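Local atomic coordinates of ferredoxin (Nitrosospira multiformis, PDB entry 3LMF), a protein that is of unknown function but belongs to the Csp copper-storage family of four-helix bundles and probably binds copper(I) through thiols lining its core. Residues A[27-32]-A[48-53]; A[31-36]-A[92-97]. One frame throughout, in Å; residues are numbered along the deposited sequence.

In the fold
Both contacts start from the C-terminal part of helix 8-36, and they share N31 and H32. Contact 1 is the buried one: it pairs this helix with helix 43-64 through methyl, methylene and selenium atoms alone. Contact 2 lies farther from the centre of the chain, about 15 Å rather than 10 Å from centre to centre, and is only partly buried. There the partner is the turn leading into helix 95-112, and an imidazole meets two carbonyl oxygens and a selenomethionine, which a thiol also touches. The two adjoin where the CE methyls of M49 and M94 touch, and the R27-E96 salt bridge also joins them.

Contact 1. Residues A[27-32]-A[48-53]; sequences RMAMNH and LMMNCA
The methyl of A29 is the bump of this interface, and the selenomethionines M49 and M50 form the groove that receives it. A29 CB presses on M49 CG at 3.3 Å, tighter than ordinary van der Waals contact, and lies 4.2 Å from M50 SE. These two flanking chains diverge. In M49, CG is anti to the backbone N (chi1 -151°), and a bend at chi2 carries the terminal methyl past A29 until M49 CE rests 4.0 Å from M28 CB. In M50 the bend at chi2 (-55°) brings the selenium beside M30: M50 SE meets M30 CE at 3.7 Å, the two side chains crossing at about a right angle. The axes of the two segments come within 9.5 Å at 144°, an ordinary helix-packing distance, with the alanine methyl at the join and the selenomethionine chains packed along its flanks. M30 and M50 also pack on M50 of the third subunit, so this flank extends into the tetramer. M49 also touches C84 and C88 of helix 70-90, C97 of helix 95-112 and M94. Near the wider turn of helix 8-36, N31 ND2 bonds R27 O at 2.7 Å and also L64 O of the second subunit. Two roughly antiparallel helices meeting over an apolar seam, with cysteines close behind, are typical of the four-helix bundle of Csp-type copper-storage proteins.

Contact 2. Residues A[31-36]-A[92-97]; sequences NHCLEA and DGMEEC
The imidazole of H32 meets the turn at D92 and G93 with its CE1 corner leading. H32 CE1 is 3.3 Å from D92 O, which sits at the ring edge near its plane, and 3.5 Å from G93 O, which comes in obliquely. The extended chi1 of -174° carries the ring to this turn, where G93, lacking a side chain, lets it come close. M94 approaches from an oblique direction, its selenium 4.6 Å from the centroid of the H32 ring and 54° off the normal. H32 ND1 is buried here without a hydrogen-bonding partner. Bends at chi2 and chi3 turn the end of M94 toward C33: C33 SG touches M94 CE at 3.4 Å, with M94 SE nearly as close. The turn itself is steadied by G93 N, which bonds E95 OE2 from the syn side of the carboxylate at 3.1 Å. M94, at the N-cap position of helix 95-112, also packs on H40 and H45, and the H32 ring meets that of H40. The contact thus ties the end of helix 8-36 to the start of helix 95-112, while M94 also packs on M49 of helix 43-64 and C88 of helix 70-90.

Contact 1. Residues A[27-32]-A[48-53]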
ATOM      1  N   ARG A  27       0.642 -14.131  -1.953  1.00 19.52           N
ATOM      2  CA  ARG A  27       0.866 -15.372  -1.224  1.00 25.80           C
ATOM      3  C   ARG A  27       1.780 -16.348  -1.951  1.00 25.66           C
ATOM      4  O   ARG A  27       2.780 -16.816  -1.400  1.00 25.71           O
ATOM      5  CB  ARG A  27      -0.472 -16.056  -0.921  1.00 31.65           C
ATOM      6  CG  ARG A  27      -0.335 -17.432  -0.271  1.00 44.25           C
ATOM      7  CD  ARG A  27      -1.685 -17.954   0.209  1.00 40.43           C
ATOM      8  NE  ARG A  27      -2.654 -18.122  -0.875  1.00 38.48           N
ATOM      9  CZ  ARG A  27      -2.609 -19.092  -1.785  1.00 46.62           C
ATOM     10  NH1 ARG A  27      -1.637 -19.996  -1.750  1.00 36.90           N
ATOM     11  NH2 ARG A  27      -3.542 -19.165  -2.725  1.00 43.74           N
HETATM   12  N   MSE A  28       1.447 -16.646  -3.195  1.00 22.07           N
HETATM   13  CA  MSE A  28       2.239 -17.591  -3.964  1.00 35.30           C
HETATM   14  C   MSE A  28       3.660 -17.121  -4.240  1.00 29.17           C
HETATM   15  O   MSE A  28       4.606 -17.911  -4.172  1.00 31.84           O
HETATM   16  CB  MSE A  28       1.510 -17.924  -5.258  1.00 30.70           C
HETATM   17  CG  MSE A  28       0.106 -18.402  -4.978  1.00 44.68           C
HETATM   18 SE   MSE A  28      -0.488 -19.727  -6.208  1.00 62.71          SE
HETATM   19  CE  MSE A  28       0.275 -21.273  -5.319  1.00 62.24           C
ATOM     20  N   ALA A  29       3.813 -15.837  -4.537  1.00 22.95           N
ATOM     21  CA  ALA A  29       5.134 -15.289  -4.805  1.00 21.29           C
ATOM     22  C   ALA A  29       6.027 -15.359  -3.565  1.00 28.09           C
ATOM     23  O   ALA A  29       7.169 -15.810  -3.638  1.00 25.59           O
ATOM     24  CB  ALA A  29       5.011 -13.850  -5.266  1.00 26.28           C
HETATM   25  N   MSE A  30       5.491 -14.921  -2.428  1.00 26.84           N
HETATM   26  CA  MSE A  30       6.234 -14.898  -1.171  1.00 20.80           C
HETATM   27  C   MSE A  30       6.355 -16.255  -0.475  1.00 29.16           C
HETATM   28  O   MSE A  30       7.104 -16.401   0.493  1.00 26.71           O
HETATM   29  CB  MSE A  30       5.597 -13.880  -0.223  1.00 28.61           C
HETATM   30  CG  MSE A  30       5.707 -12.431  -0.705  1.00 34.52           C
HETATM   31 SE   MSE A  30       7.542 -11.777  -0.816  1.00 55.44          SE
HETATM   32  CE  MSE A  30       7.897 -12.142  -2.687  1.00 51.67           C
ATOM     33  N   ASN A  31       5.619 -17.247  -0.962  1.00 29.78           N
ATOM     34  CA  ASN A  31       5.682 -18.577  -0.376  1.00 32.20           C
ATOM     35  C   ASN A  31       6.110 -19.627  -1.397  1.00 27.44           C
ATOM     36  O   ASN A  31       7.295 -19.922  -1.520  1.00 26.22           O
ATOM     37  CB  ASN A  31       4.328 -18.938   0.243  1.00 28.99           C
ATOM     38  CG  ASN A  31       4.004 -18.081   1.452  1.00 36.16           C
ATOM     39  OD1 ASN A  31       4.604 -18.243   2.509  1.00 33.37           O
ATOM     40  ND2 ASN A  31       3.072 -17.148   1.296  1.00 27.35           N
ATOM     41  N   HIS A  32       5.150 -20.173  -2.137  1.00 37.29           N
ATOM     42  CA  HIS A  32       5.427 -21.202  -3.140  1.00 39.90           C
ATOM     43  C   HIS A  32       6.657 -20.912  -4.011  1.00 36.36           C
ATOM     44  O   HIS A  32       7.619 -21.682  -4.012  1.00 38.81           O
ATOM     45  CB  HIS A  32       4.203 -21.394  -4.041  1.00 48.08           C
ATOM     46  CG  HIS A  32       4.335 -22.529  -5.012  1.00 55.25           C
ATOM     47  ND1 HIS A  32       3.560 -22.627  -6.147  1.00 62.04           N
ATOM     48  CD2 HIS A  32       5.143 -23.616  -5.012  1.00 56.34           C
ATOM     49  CE1 HIS A  32       3.888 -23.727  -6.807  1.00 55.69           C
ATOM     50  NE2 HIS A  32       4.844 -24.343  -6.139  1.00 53.40           N
ATOM     51  N   LEU A  48       6.891  -9.417 -11.878  1.00 19.76           N
ATOM     52  CA  LEU A  48       5.542  -9.408 -12.422  1.00 21.51           C
ATOM     53  C   LEU A  48       4.549  -9.835 -11.350  1.00 19.99           C
ATOM     54  O   LEU A  48       3.503  -9.217 -11.177  1.00 23.06           O
ATOM     55  CB  LEU A  48       5.452 -10.343 -13.630  1.00 20.11           C
ATOM     56  CG  LEU A  48       4.203 -10.182 -14.504  1.00 32.54           C
ATOM     57  CD1 LEU A  48       3.997  -8.716 -14.861  1.00 26.87           C
ATOM     58  CD2 LEU A  48       4.368 -11.021 -15.766  1.00 35.93           C
HETATM   59  N   MSE A  49       4.900 -10.885 -10.620  1.00 18.74           N
HETATM   60  CA  MSE A  49       4.047 -11.395  -9.568  1.00 27.02           C
HETATM   61  C   MSE A  49       3.716 -10.295  -8.559  1.00 23.84           C
HETATM   62  O   MSE A  49       2.550 -10.092  -8.213  1.00 23.83           O
HETATM   63  CB  MSE A  49       4.740 -12.547  -8.856  1.00 34.94           C
HETATM   64  CG  MSE A  49       3.779 -13.544  -8.289  1.00 58.65           C
HETATM   65 SE   MSE A  49       2.960 -14.584  -9.700  1.00 50.61          SE
HETATM   66  CE  MSE A  49       2.664 -16.171  -8.642  1.00 59.29           C
HETATM   67  N   MSE A  50       4.745  -9.589  -8.095  1.00 21.43           N
HETATM   68  CA  MSE A  50       4.562  -8.511  -7.130  1.00 19.02           C
HETATM   69  C   MSE A  50       3.841  -7.318  -7.749  1.00 22.84           C
HETATM   70  O   MSE A  50       3.028  -6.665  -7.088  1.00 18.40           O
HETATM   71  CB  MSE A  50       5.915  -8.069  -6.556  1.00 19.23           C
HETATM   72  CG  MSE A  50       6.617  -9.135  -5.718  1.00 17.20           C
HETATM   73 SE   MSE A  50       5.496  -9.813  -4.278  1.00 44.42          SE
HETATM   74  CE  MSE A  50       5.321  -8.170  -3.264  1.00 38.10           C
ATOM     75  N   ASN A  51       4.143  -7.030  -9.013  1.00 17.37           N
ATOM     76  CA  ASN A  51       3.503  -5.920  -9.718  1.00 17.60           C
ATOM     77  C   ASN A  51       2.014  -6.202  -9.800  1.00 16.81           C
ATOM     78  O   ASN A  51       1.187  -5.336  -9.531  1.00 22.48           O
ATOM     79  CB  ASN A  51       4.057  -5.785 -11.140  1.00 20.36           C
ATOM     80  CG  ASN A  51       5.448  -5.182 -11.174  1.00 25.11           C
ATOM     81  OD1 ASN A  51       6.094  -5.148 -12.222  1.00 24.76           O
ATOM     82  ND2 ASN A  51       5.910  -4.696 -10.034  1.00 25.98           N
ATOM     83  N   CYS A  52       1.680  -7.430 -10.179  1.00 21.62           N
ATOM     84  CA  CYS A  52       0.292  -7.830 -10.299  1.00 15.76           C
ATOM     85  C   CYS A  52      -0.431  -7.676  -8.964  1.00 18.32           C
ATOM     86  O   CYS A  52      -1.542  -7.144  -8.919  1.00 28.63           O
ATOM     87  CB  CYS A  52       0.196  -9.275 -10.791  1.00 21.73           C
ATOM     88  SG  CYS A  52      -1.489  -9.826 -11.137  1.00 22.82           S
ATOM     89  N   ALA A  53       0.186  -8.120  -7.872  1.00 17.26           N
ATOM     90  CA  ALA A  53      -0.449  -7.986  -6.559  1.00 18.58           C
ATOM     91  C   ALA A  53      -0.673  -6.512  -6.220  1.00 12.38           C
ATOM     92  O   ALA A  53      -1.717  -6.137  -5.686  1.00 21.33           O
ATOM     93  CB  ALA A  53       0.411  -8.651  -5.484  1.00 16.45           C
TER

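Contact 2. Residues A[31-36]-A[92-97]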
ATOM      1  N   ASN A  31       5.619 -17.247  -0.962  1.00 29.78           N
ATOM      2  CA  ASN A  31       5.682 -18.577  -0.376  1.00 32.20           C
ATOM      3  C   ASN A  31       6.110 -19.627  -1.397  1.00 27.44           C
ATOM      4  O   ASN A  31       7.295 -19.922  -1.520  1.00 26.22           O
ATOM      5  CB  ASN A  31       4.328 -18.938   0.243  1.00 28.99           C
ATOM      6  CG  ASN A  31       4.004 -18.081   1.452  1.00 36.16           C
ATOM      7  OD1 ASN A  31       4.604 -18.243   2.509  1.00 33.37           O
ATOM      8  ND2 ASN A  31       3.072 -17.148   1.296  1.00 27.35           N
ATOM      9  N   HIS A  32       5.150 -20.173  -2.137  1.00 37.29           N
ATOM     10  CA  HIS A  32       5.427 -21.202  -3.140  1.00 39.90           C
ATOM     11  C   HIS A  32       6.657 -20.912  -4.011  1.00 36.36           C
ATOM     12  O   HIS A  32       7.619 -21.682  -4.012  1.00 38.81           O
ATOM     13  CB  HIS A  32       4.203 -21.394  -4.041  1.00 48.08           C
ATOM     14  CG  HIS A  32       4.335 -22.529  -5.012  1.00 55.25           C
ATOM     15  ND1 HIS A  32       3.560 -22.627  -6.147  1.00 62.04           N
ATOM     16  CD2 HIS A  32       5.143 -23.616  -5.012  1.00 56.34           C
ATOM     17  CE1 HIS A  32       3.888 -23.727  -6.807  1.00 55.69           C
ATOM     18  NE2 HIS A  32       4.844 -24.343  -6.139  1.00 53.40           N
ATOM     19  N   CYS A  33       6.624 -19.806  -4.746  1.00 25.65           N
ATOM     20  CA  CYS A  33       7.726 -19.452  -5.626  1.00 26.17           C
ATOM     21  C   CYS A  33       9.074 -19.277  -4.934  1.00 26.87           C
ATOM     22  O   CYS A  33      10.091 -19.759  -5.430  1.00 26.90           O
ATOM     23  CB  CYS A  33       7.374 -18.197  -6.433  1.00 23.62           C
ATOM     24  SG  CYS A  33       6.015 -18.456  -7.615  1.00 40.73           S
ATOM     25  N   LEU A  34       9.101 -18.588  -3.800  1.00 31.57           N
ATOM     26  CA  LEU A  34      10.366 -18.396  -3.093  1.00 31.90           C
ATOM     27  C   LEU A  34      10.932 -19.708  -2.553  1.00 30.00           C
ATOM     28  O   LEU A  34      12.147 -19.897  -2.514  1.00 36.21           O
ATOM     29  CB  LEU A  34      10.203 -17.393  -1.940  1.00 32.62           C
ATOM     30  CG  LEU A  34      10.120 -15.919  -2.340  1.00 29.27           C
ATOM     31  CD1 LEU A  34       9.996 -15.038  -1.100  1.00 32.76           C
ATOM     32  CD2 LEU A  34      11.362 -15.552  -3.134  1.00 30.45           C
ATOM     33  N   GLU A  35      10.054 -20.617  -2.153  1.00 26.73           N
ATOM     34  CA  GLU A  35      10.495 -21.898  -1.610  1.00 44.26           C
ATOM     35  C   GLU A  35      10.814 -22.940  -2.685  1.00 43.32           C
ATOM     36  O   GLU A  35      11.375 -23.993  -2.384  1.00 41.99           O
ATOM     37  CB  GLU A  35       9.436 -22.436  -0.648  1.00 38.29           C
ATOM     38  CG  GLU A  35       9.193 -21.515   0.539  1.00 59.83           C
ATOM     39  CD  GLU A  35       7.882 -21.801   1.243  1.00 68.81           C
ATOM     40  OE1 GLU A  35       7.555 -21.074   2.208  1.00 70.96           O
ATOM     41  OE2 GLU A  35       7.176 -22.745   0.827  1.00 72.55           O
ATOM     42  N   ALA A  36      10.468 -22.639  -3.934  1.00 41.74           N
ATOM     43  CA  ALA A  36      10.728 -23.553  -5.042  1.00 38.05           C
ATOM     44  C   ALA A  36      12.018 -23.179  -5.764  1.00 36.85           C
ATOM     45  O   ALA A  36      12.671 -24.031  -6.359  1.00 41.19           O
ATOM     46  CB  ALA A  36       9.562 -23.535  -6.020  1.00 37.99           C
ATOM     47  N   ASP A  92       4.973 -24.868 -12.566  1.00 30.81           N
ATOM     48  CA  ASP A  92       4.023 -25.849 -12.071  1.00 35.14           C
ATOM     49  C   ASP A  92       3.554 -25.539 -10.655  1.00 33.78           C
ATOM     50  O   ASP A  92       4.263 -24.898  -9.878  1.00 37.20           O
ATOM     51  CB  ASP A  92       4.646 -27.241 -12.134  1.00 58.42           C
ATOM     52  CG  ASP A  92       5.936 -27.329 -11.357  1.00 67.30           C
ATOM     53  OD1 ASP A  92       5.880 -27.281 -10.110  1.00 75.54           O
ATOM     54  OD2 ASP A  92       7.005 -27.435 -11.994  1.00 73.45           O
ATOM     55  N   GLY A  93       2.353 -26.005 -10.329  1.00 33.68           N
ATOM     56  CA  GLY A  93       1.784 -25.750  -9.020  1.00 40.57           C
ATOM     57  C   GLY A  93       1.205 -24.347  -9.015  1.00 40.05           C
ATOM     58  O   GLY A  93       0.636 -23.892  -8.025  1.00 48.39           O
HETATM   59  N   MSE A  94       1.341 -23.669 -10.147  1.00 37.39           N
HETATM   60  CA  MSE A  94       0.863 -22.304 -10.300  1.00 37.07           C
HETATM   61  C   MSE A  94      -0.512 -22.227 -10.958  1.00 38.15           C
HETATM   62  O   MSE A  94      -0.936 -21.158 -11.394  1.00 38.92           O
HETATM   63  CB  MSE A  94       1.872 -21.515 -11.134  1.00 26.32           C
HETATM   64  CG  MSE A  94       3.287 -21.547 -10.583  1.00 27.67           C
HETATM   65 SE   MSE A  94       3.519 -20.378  -9.241  1.00 42.76          SE
HETATM   66  CE  MSE A  94       3.937 -18.948 -10.204  1.00 30.85           C
ATOM     67  N   GLU A  95      -1.208 -23.355 -11.029  1.00 35.72           N
ATOM     68  CA  GLU A  95      -2.528 -23.386 -11.658  1.00 42.34           C
ATOM     69  C   GLU A  95      -3.500 -22.386 -11.046  1.00 39.84           C
ATOM     70  O   GLU A  95      -4.256 -21.727 -11.759  1.00 39.84           O
ATOM     71  CB  GLU A  95      -3.141 -24.789 -11.570  1.00 49.25           C
ATOM     72  CG  GLU A  95      -2.384 -25.873 -12.326  1.00 59.84           C
ATOM     73  CD  GLU A  95      -1.054 -26.224 -11.685  1.00 63.37           C
ATOM     74  OE1 GLU A  95      -1.045 -26.546 -10.474  1.00 63.52           O
ATOM     75  OE2 GLU A  95      -0.021 -26.173 -12.392  1.00 65.37           O
ATOM     76  N   GLU A  96      -3.489 -22.277  -9.725  1.00 35.37           N
ATOM     77  CA  GLU A  96      -4.396 -21.364  -9.047  1.00 38.82           C
ATOM     78  C   GLU A  96      -4.160 -19.904  -9.450  1.00 37.71           C
ATOM     79  O   GLU A  96      -5.101 -19.114  -9.524  1.00 34.87           O
ATOM     80  CB  GLU A  96      -4.245 -21.515  -7.533  1.00 47.61           C
ATOM     81  CG  GLU A  96      -5.264 -20.727  -6.730  1.00 59.51           C
ATOM     82  CD  GLU A  96      -5.113 -20.930  -5.235  1.00 67.10           C
ATOM     83  OE1 GLU A  96      -5.900 -20.323  -4.475  1.00 58.09           O
ATOM     84  OE2 GLU A  96      -4.207 -21.693  -4.826  1.00 63.15           O
ATOM     85  N   CYS A  97      -2.906 -19.557  -9.716  1.00 31.77           N
ATOM     86  CA  CYS A  97      -2.563 -18.193 -10.092  1.00 33.06           C
ATOM     87  C   CYS A  97      -3.015 -17.857 -11.513  1.00 33.70           C
ATOM     88  O   CYS A  97      -3.505 -16.757 -11.772  1.00 32.44           O
ATOM     89  CB  CYS A  97      -1.058 -17.973  -9.951  1.00 35.73           C
ATOM     90  SG  CYS A  97      -0.576 -16.239  -9.906  1.00 37.76           S
TER